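Local structure of m3DLH protein (Halieaceae bacterium, 7JKA) at residues A[142-146]-A[165-170]. The protein probably hydrolyses ester or lactone bonds as a member of the dienelactone hydrolase family, and may also act on phosphotriesters. Numbering follows the deposited sequence. Where two conformers were deposited one is given.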
loop_
_atom_site.group_PDB
_atom_site.type_symbol
_atom_site.label_atom_id
_atom_site.label_comp_id
_atom_site.label_asym_id
_atom_site.label_seq_id
_atom_site.Cartn_x
_atom_site.Cartn_y
_atom_site.Cartn_z
ATOM N N ALA A 142 -5.994 1.556 7.301
ATOM C CA ALA A 142 -6.222 0.691 8.453
ATOM C C ALA A 142 -6.645 1.484 9.677
ATOM O O ALA A 142 -7.562 1.078 10.404
ATOM C CB ALA A 142 -4.953 -0.105 8.746
ATOM N N ARG A 143 -5.983 2.621 9.918
ATOM C CA ARG A 143 -6.295 3.440 11.090
ATOM C C ARG A 143 -7.718 3.975 11.037
ATOM O O ARG A 143 -8.342 4.202 12.088
ATOM C CB ARG A 143 -5.306 4.598 11.166
ATOM C CG ARG A 143 -3.933 4.195 11.694
ATOM C CD ARG A 143 -2.940 5.343 11.529
ATOM N NE ARG A 143 -1.704 5.108 12.278
ATOM C CZ ARG A 143 -0.605 5.843 12.124
ATOM N NH1 ARG A 143 -0.586 6.846 11.255
ATOM N NH2 ARG A 143 0.461 5.606 12.868
ATOM N N SER A 144 -8.247 4.178 9.830
ATOM C CA SER A 144 -9.616 4.682 9.692
ATOM C C SER A 144 -10.648 3.675 10.170
ATOM O O SER A 144 -11.825 4.036 10.351
ATOM C CB SER A 144 -9.900 5.037 8.232
ATOM O OG SER A 144 -10.226 3.870 7.486
ATOM N N GLY A 145 -10.239 2.425 10.374
ATOM C CA GLY A 145 -11.158 1.396 10.816
ATOM C C GLY A 145 -11.789 0.614 9.698
ATOM O O GLY A 145 -12.801 -0.066 9.924
ATOM N N ALA A 146 -11.225 0.689 8.500
ATOM C CA ALA A 146 -11.743 -0.055 7.366
ATOM C C ALA A 146 -11.627 -1.560 7.600
ATOM O O ALA A 146 -10.770 -2.052 8.354
ATOM C CB ALA A 146 -10.998 0.361 6.096
ATOM N N ASP A 165 -7.760 7.145 16.426
ATOM C CA ASP A 165 -7.385 5.905 15.759
ATOM C C ASP A 165 -7.130 4.760 16.724
ATOM O O ASP A 165 -6.941 3.629 16.266
ATOM C CB ASP A 165 -6.117 6.094 14.931
ATOM C CG ASP A 165 -6.278 7.093 13.817
ATOM O OD1 ASP A 165 -7.432 7.468 13.492
ATOM O OD2 ASP A 165 -5.228 7.480 13.256
ATOM N N ALA A 166 -7.076 5.024 18.024
ATOM C CA ALA A 166 -6.768 3.969 18.983
ATOM C C ALA A 166 -7.752 2.809 18.849
ATOM O O ALA A 166 -8.975 3.002 18.866
ATOM C CB ALA A 166 -6.789 4.527 20.399
ATOM N N GLY A 167 -7.209 1.598 18.687
ATOM C CA GLY A 167 -8.006 0.395 18.582
ATOM C C GLY A 167 -8.754 0.190 17.281
ATOM O O GLY A 167 -9.506 -0.785 17.174
ATOM N N ARG A 168 -8.574 1.053 16.283
ATOM C CA ARG A 168 -9.366 0.919 15.068
ATOM C C ARG A 168 -8.702 0.070 13.989
ATOM O O ARG A 168 -9.345 -0.224 12.975
ATOM C CB ARG A 168 -9.710 2.307 14.498
ATOM C CG ARG A 168 -10.700 3.104 15.353
ATOM C CD ARG A 168 -12.118 2.529 15.274
ATOM N NE ARG A 168 -13.096 3.312 16.029
ATOM C CZ ARG A 168 -14.295 2.869 16.407
ATOM N NH1 ARG A 168 -14.685 1.633 16.117
ATOM N NH2 ARG A 168 -15.097 3.661 17.099
ATOM N N ILE A 169 -7.451 -0.357 14.164
ATOM C CA ILE A 169 -6.840 -1.244 13.185
ATOM C C ILE A 169 -7.406 -2.644 13.388
ATOM O O ILE A 169 -7.344 -3.207 14.488
ATOM C CB ILE A 169 -5.313 -1.246 13.286
ATOM C CG1 ILE A 169 -4.777 0.115 12.833
ATOM C CG2 ILE A 169 -4.756 -2.342 12.406
ATOM C CD1 ILE A 169 -3.292 0.303 13.113
ATOM N N ARG A 170 -7.991 -3.189 12.339
ATOM C CA ARG A 170 -8.685 -4.457 12.450
ATOM C C ARG A 170 -7.932 -5.616 11.821
ATOM O O ARG A 170 -8.269 -6.770 12.102
ATOM C CB ARG A 170 -10.068 -4.336 11.824
ATOM C CG ARG A 170 -10.836 -3.232 12.520
ATOM C CD ARG A 170 -11.996 -2.781 11.716
ATOM N NE ARG A 170 -12.845 -3.915 11.408
ATOM C CZ ARG A 170 -13.981 -3.792 10.739
ATOM N NH1 ARG A 170 -14.721 -4.859 10.479
ATOM N NH2 ARG A 170 -14.371 -2.589 10.342
HETATM O O HOH W 1 -8.527 -1.472 9.859
#
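Arg143 runs between Asp165 and Ile169, its long aliphatic stem suiting both. Arg143 CB lies 3.6 Å from Asp165 OD2; Arg143 CG, set beside the backbone N (chi1 -77°), has OD2 on one flank and Ile169 CD1 at 4.2 Å. Extended from CG to NE, the chain carries CD past the same oxygen, but Arg143 NE is 4.4 Å from Asp165 OD2, an attraction of charges without a directed N-H. NH1 and NH2 go instead to Glu140, Glu195 and the Leu159 carbonyl, as OD2 goes to Arg105 and the Leu162 amide. With an alanine at Asp165, Arg105 would probably lose its carboxylate mate and the Arg143 stem its cover on one flank. In this alpha/beta-hydrolase fold, the C-terminal turn of helix 133-143 packs on the loop leading into strand 172-178. Gly145 closes the helix in a Schellman motif; a CB would press on the Ser144 carbonyl and crowd Arg168 CD. Gly145 CA makes a CA-H...O contact with Arg168 O (3.3 Å). Arg170, bent at chi3 (56°), donates a hydrogen bond from NH2 to Gly145 O (3.0 Å, 150° at the hydrogen), which lies near the guanidinium plane at its edge. Arg170 N donates to a water 2.8 Å from both Ala142 O and Ala146 O, which can donate to them.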